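Local coordinates for protein Two-component system response regulator (PDB 2QR3) that probably receives a phosphorylation signal through this N-terminal receiver domain of a longer regulator that is likely to bind ATP and DNA and control transcription, at residues L71-I74 against K75-Y78; A95-G98 against I99-A103. One frame throughout, in Å; residues are numbered along the deposited sequence.

Interaction 1 of 2, residues L71-I74 against K75-Y78; sequences LHEI and KRQY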
ATOM      1  N   LEU A  71       5.658   0.183   7.598  1.00 21.41           N
ATOM      2  CA  LEU A  71       4.321   0.524   8.098  1.00 20.58           C
ATOM      3  C   LEU A  71       4.474   1.457   9.283  1.00 20.96           C
ATOM      4  O   LEU A  71       3.778   2.474   9.414  1.00 20.14           O
ATOM      5  CB  LEU A  71       3.578  -0.765   8.538  1.00 20.26           C
ATOM      6  CG  LEU A  71       2.377  -0.631   9.478  1.00 21.57           C
ATOM      7  CD1 LEU A  71       1.178   0.027   8.761  1.00 20.76           C
ATOM      8  CD2 LEU A  71       2.010  -2.060   9.939  1.00 20.32           C
ATOM      9  N   HIS A  72       5.405   1.114  10.160  1.00 20.50           N
ATOM     10  CA  HIS A  72       5.544   1.851  11.396  1.00 22.24           C
ATOM     11  C   HIS A  72       6.024   3.270  11.120  1.00 21.62           C
ATOM     12  O   HIS A  72       5.569   4.224  11.736  1.00 21.55           O
ATOM     13  CB  HIS A  72       6.513   1.120  12.316  1.00 22.98           C
ATOM     14  CG  HIS A  72       6.500   1.642  13.711  1.00 29.43           C
ATOM     15  ND1 HIS A  72       5.458   1.397  14.580  1.00 34.69           N
ATOM     16  CD2 HIS A  72       7.395   2.396  14.391  1.00 32.80           C
ATOM     17  CE1 HIS A  72       5.714   1.983  15.740  1.00 37.67           C
ATOM     18  NE2 HIS A  72       6.879   2.602  15.649  1.00 36.23           N
ATOM     19  N   GLU A  73       6.958   3.386  10.192  1.00 22.48           N
ATOM     20  CA  GLU A  73       7.574   4.686   9.919  1.00 23.39           C
ATOM     21  C   GLU A  73       6.586   5.594   9.230  1.00 23.29           C
ATOM     22  O   GLU A  73       6.487   6.769   9.549  1.00 25.03           O
ATOM     23  CB  GLU A  73       8.852   4.512   9.102  1.00 23.17           C
ATOM     24  CG  GLU A  73       9.966   3.834   9.905  1.00 26.16           C
ATOM     25  CD  GLU A  73      10.273   4.572  11.225  1.00 29.05           C
ATOM     26  OE1 GLU A  73      10.258   5.828  11.232  1.00 30.20           O
ATOM     27  OE2 GLU A  73      10.483   3.877  12.237  1.00 28.02           O
ATOM     28  N   ILE A  74       5.808   5.041   8.303  1.00 23.62           N
ATOM     29  CA  ILE A  74       4.752   5.824   7.688  1.00 23.74           C
ATOM     30  C   ILE A  74       3.745   6.289   8.734  1.00 24.91           C
ATOM     31  O   ILE A  74       3.377   7.458   8.764  1.00 25.90           O
ATOM     32  CB  ILE A  74       4.024   5.013   6.583  1.00 23.96           C
ATOM     33  CG1 ILE A  74       4.971   4.727   5.401  1.00 22.48           C
ATOM     34  CG2 ILE A  74       2.732   5.695   6.200  1.00 24.30           C
ATOM     35  CD1 ILE A  74       4.399   3.698   4.354  1.00 24.11           C
ATOM     36  N   LYS A  75       3.297   5.393   9.619  1.00 25.65           N
ATOM     37  CA  LYS A  75       2.281   5.783  10.617  1.00 26.34           C
ATOM     38  C   LYS A  75       2.837   6.786  11.632  1.00 26.98           C
ATOM     39  O   LYS A  75       2.103   7.591  12.195  1.00 27.31           O
ATOM     40  CB  LYS A  75       1.694   4.564  11.343  1.00 27.11           C
ATOM     41  CG  LYS A  75       1.051   3.500  10.429  1.00 28.63           C
ATOM     42  CD  LYS A  75      -0.076   4.031   9.531  1.00 31.27           C
ATOM     43  CE  LYS A  75      -1.340   4.278  10.330  1.00 34.12           C
ATOM     44  NZ  LYS A  75      -2.505   4.604   9.472  1.00 33.85           N
ATOM     45  N   ARG A  76       4.143   6.741  11.856  1.00 27.14           N
ATOM     46  CA  ARG A  76       4.773   7.661  12.795  1.00 27.41           C
ATOM     47  C   ARG A  76       4.570   9.115  12.362  1.00 27.57           C
ATOM     48  O   ARG A  76       4.272   9.986  13.184  1.00 27.93           O
ATOM     49  CB  ARG A  76       6.264   7.358  12.880  1.00 27.72           C
ATOM     50  CG  ARG A  76       6.953   7.942  14.107  1.00 28.76           C
ATOM     51  CD  ARG A  76       8.473   7.972  13.905  1.00 27.57           C
ATOM     52  NE  ARG A  76       9.120   6.657  13.922  1.00 29.44           N
ATOM     53  CZ  ARG A  76       9.513   6.009  15.026  1.00 32.29           C
ATOM     54  NH1 ARG A  76       9.295   6.519  16.250  1.00 30.88           N
ATOM     55  NH2 ARG A  76      10.122   4.834  14.906  1.00 32.12           N
ATOM     56  N   GLN A  77       4.746   9.365  11.069  1.00 26.40           N
ATOM     57  CA  GLN A  77       4.626  10.700  10.506  1.00 26.89           C
ATOM     58  C   GLN A  77       3.223  11.039  10.004  1.00 27.41           C
ATOM     59  O   GLN A  77       2.793  12.202  10.086  1.00 28.19           O
ATOM     60  CB  GLN A  77       5.605  10.848   9.352  1.00 27.08           C
ATOM     61  CG  GLN A  77       5.613  12.250   8.752  1.00 30.66           C
ATOM     62  CD  GLN A  77       6.295  13.225   9.661  1.00 37.31           C
ATOM     63  OE1 GLN A  77       7.264  12.870  10.347  1.00 39.61           O
ATOM     64  NE2 GLN A  77       5.792  14.461   9.696  1.00 39.76           N
ATOM     65  N   TYR A  78       2.530  10.047   9.446  1.00 26.34           N
ATOM     66  CA  TYR A  78       1.198  10.272   8.877  1.00 26.04           C
ATOM     67  C   TYR A  78       0.172   9.363   9.565  1.00 26.34           C
ATOM     68  O   TYR A  78      -0.259   8.347   9.035  1.00 25.12           O
ATOM     69  CB  TYR A  78       1.240  10.082   7.341  1.00 26.09           C
ATOM     70  CG  TYR A  78       2.333  10.893   6.662  1.00 24.85           C
ATOM     71  CD1 TYR A  78       2.134  12.226   6.316  1.00 26.16           C
ATOM     72  CD2 TYR A  78       3.571  10.334   6.385  1.00 23.05           C
ATOM     73  CE1 TYR A  78       3.122  12.965   5.686  1.00 26.35           C
ATOM     74  CE2 TYR A  78       4.576  11.071   5.769  1.00 22.78           C
ATOM     75  CZ  TYR A  78       4.341  12.388   5.421  1.00 23.84           C
ATOM     76  OH  TYR A  78       5.316  13.141   4.815  1.00 24.96           O
TER
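With E73 folded back at its second torsion (chi2 -55°) and R76 stretched out until it bends at chi3 (-71°), the carboxylate and the guanidinium of these two residues come to lie side by side on the last turns of helix 67-77, in the CheY-like receiver fold. The outcome is an i to i+3 salt bridge in which arginine grips glutamate side-on. R76 NE donates to E73 OE1 at 3.0 Å, while R76 NH2 reaches E73 OE2 at 2.9 Å in an almost straight bond. Both oxygens are met on their syn side, OE1 from further out of the carboxylate plane than OE2, and two bonds to two atoms should restrain the rotation of both groups. H72, one turn before R76, sets its ring nearly perpendicular to the guanidinium, the imidazole edge toward R76 NH2. The buried side of the helix is aliphatic: L71 and I74 rest on V83 of strand 83-88, and I74 also meets L43 of helix 36-45. K75 follows this side, its CG 3.9 Å from L71 CD1, before its ammonium turns to the carbonyl of L81 beyond the helix. Y78 leaves helical geometry, yet its backbone N still closes a final turn on I74 O, 2.8 Å away.

Interaction 2 of 2, residues A95-G98 against I99-A103; sequences AVRG and IKEGA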
ATOM      1  N   ALA A  95       1.369 -10.316   7.995  1.00 17.59           N
ATOM      2  CA  ALA A  95       0.257  -9.412   7.649  1.00 17.06           C
ATOM      3  C   ALA A  95      -0.725  -9.282   8.829  1.00 17.48           C
ATOM      4  O   ALA A  95      -1.119  -8.182   9.173  1.00 16.30           O
ATOM      5  CB  ALA A  95      -0.470  -9.877   6.416  1.00 17.57           C
ATOM      6  N   VAL A  96      -1.058 -10.398   9.475  1.00 16.43           N
ATOM      7  CA  VAL A  96      -1.902 -10.377  10.657  1.00 16.31           C
ATOM      8  C   VAL A  96      -1.218  -9.544  11.751  1.00 16.44           C
ATOM      9  O   VAL A  96      -1.863  -8.729  12.393  1.00 15.75           O
ATOM     10  CB  VAL A  96      -2.250 -11.833  11.104  1.00 15.94           C
ATOM     11  CG1 VAL A  96      -2.943 -11.831  12.468  1.00 17.45           C
ATOM     12  CG2 VAL A  96      -3.148 -12.466  10.038  1.00 17.06           C
ATOM     13  N   ARG A  97       0.085  -9.712  11.952  1.00 16.43           N
ATOM     14  CA  ARG A  97       0.796  -8.872  12.929  1.00 17.70           C
ATOM     15  C   ARG A  97       0.710  -7.402  12.524  1.00 16.93           C
ATOM     16  O   ARG A  97       0.542  -6.528  13.383  1.00 17.32           O
ATOM     17  CB  ARG A  97       2.251  -9.320  13.065  1.00 19.39           C
ATOM     18  CG  ARG A  97       3.069  -8.504  14.036  1.00 22.09           C
ATOM     19  CD  ARG A  97       4.433  -9.156  14.167  1.00 29.04           C
ATOM     20  NE  ARG A  97       5.435  -8.149  14.481  1.00 36.73           N
ATOM     21  CZ  ARG A  97       6.744  -8.382  14.511  1.00 40.85           C
ATOM     22  NH1 ARG A  97       7.212  -9.605  14.264  1.00 39.12           N
ATOM     23  NH2 ARG A  97       7.579  -7.385  14.798  1.00 42.22           N
ATOM     24  N   GLY A  98       0.798  -7.135  11.217  1.00 15.85           N
ATOM     25  CA  GLY A  98       0.592  -5.761  10.701  1.00 16.64           C
ATOM     26  C   GLY A  98      -0.728  -5.131  11.136  1.00 16.51           C
ATOM     27  O   GLY A  98      -0.753  -3.961  11.557  1.00 17.30           O
ATOM     28  N   ILE A  99      -1.827  -5.882  11.012  1.00 15.36           N
ATOM     29  CA  ILE A  99      -3.146  -5.413  11.459  1.00 14.74           C
ATOM     30  C   ILE A  99      -3.053  -5.059  12.956  1.00 15.64           C
ATOM     31  O   ILE A  99      -3.541  -4.016  13.427  1.00 15.86           O
ATOM     32  CB  ILE A  99      -4.258  -6.482  11.246  1.00 14.81           C
ATOM     33  CG1 ILE A  99      -4.388  -6.818   9.738  1.00 14.09           C
ATOM     34  CG2 ILE A  99      -5.589  -6.025  11.906  1.00 14.83           C
ATOM     35  CD1 ILE A  99      -4.560  -5.588   8.815  1.00 13.78           C
ATOM     36  N   LYS A 100      -2.451  -5.953  13.717  1.00 15.30           N
ATOM     37  CA  LYS A 100      -2.285  -5.691  15.173  1.00 18.03           C
ATOM     38  C   LYS A 100      -1.524  -4.394  15.426  1.00 19.37           C
ATOM     39  O   LYS A 100      -1.769  -3.696  16.429  1.00 21.02           O
ATOM     40  CB  LYS A 100      -1.531  -6.834  15.837  1.00 17.49           C
ATOM     41  CG  LYS A 100      -2.361  -8.097  15.915  1.00 17.24           C
ATOM     42  CD  LYS A 100      -1.498  -9.278  16.337  1.00 18.26           C
ATOM     43  CE  LYS A 100      -2.335 -10.537  16.237  1.00 19.24           C
ATOM     44  NZ  LYS A 100      -1.556 -11.720  16.748  1.00 17.37           N
ATOM     45  N   GLU A 101      -0.616  -4.080  14.522  1.00 20.32           N
ATOM     46  CA  GLU A 101       0.304  -2.946  14.685  1.00 22.41           C
ATOM     47  C   GLU A 101      -0.186  -1.702  13.927  1.00 23.05           C
ATOM     48  O   GLU A 101       0.555  -0.720  13.765  1.00 24.53           O
ATOM     49  CB  GLU A 101       1.730  -3.342  14.282  1.00 23.17           C
ATOM     50  CG  GLU A 101       2.366  -4.459  15.191  1.00 23.63           C
ATOM     51  CD  GLU A 101       3.797  -4.859  14.808  1.00 26.04           C
ATOM     52  OE1 GLU A 101       4.379  -4.338  13.804  1.00 28.27           O
ATOM     53  OE2 GLU A 101       4.373  -5.696  15.544  1.00 28.18           O
ATOM     54  N   GLY A 102      -1.421  -1.765  13.426  1.00 22.02           N
ATOM     55  CA  GLY A 102      -2.137  -0.584  12.953  1.00 21.67           C
ATOM     56  C   GLY A 102      -2.311  -0.439  11.441  1.00 21.13           C
ATOM     57  O   GLY A 102      -2.815   0.590  10.985  1.00 21.95           O
ATOM     58  N   ALA A 103      -1.893  -1.438  10.652  1.00 18.85           N
ATOM     59  CA  ALA A 103      -2.266  -1.467   9.224  1.00 17.20           C
ATOM     60  C   ALA A 103      -3.795  -1.458   9.047  1.00 16.90           C
ATOM     61  O   ALA A 103      -4.522  -2.088   9.818  1.00 16.45           O
ATOM     62  CB  ALA A 103      -1.665  -2.707   8.533  1.00 17.18           C
TER
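R97 and E101 form the charged contact across the end of helix 92-100, the helical crossover of a beta-alpha-beta unit that joins strands 83-88 and 105-109 of the receiver domain. A single bond carries the salt bridge: R97 NE donates its N-H to E101 OE2 at 2.9 Å. That oxygen lies close to the guanidinium plane but is itself approached from above the carboxylate, the two planes being 68° apart. R97 is extended from CG to NE, and its CG lies 3.4 Å from the same E101 OE2, so that the oxygen sits alongside the aliphatic part. Among the backbone bonds, I99 N to A95 O and K100 N to V96 O continue the regular helix. The helix then ends in a Schellman motif, with G102 at positive phi as its C-prime residue: G102 N bonds I99 O at 3.1 Å, and A103 N turns back to G98 O. Apolar contacts are modest between the segments, where V96 CG1 lies 4.0 Å from K100 CE; buried A95 and the more exposed I99 both touch F106 of strand 105-109. A103 also faces the helix end, its CB 3.4 Å from G98 O.

Overall arrangement
Two successive helices of one receiver domain show how a helix end can pair a surface salt bridge with a buried flank. Interactions 1 and 2 both lie toward the ends of their helices, their centres about 13 Å apart, and both helices pack on strand 83-88. Their chemistry differs: interaction 1 has a two-pronged i to i+3 ion pair and larger buried aliphatics, whereas interaction 2 has a one-bond i to i+4 pair, small buried residues and a Schellman motif at the helix C-terminus. They meet where L71 packs against the second helix end, its CD2 3.7 Å from G98 O and its CD1 3.8 Å from A103 CA.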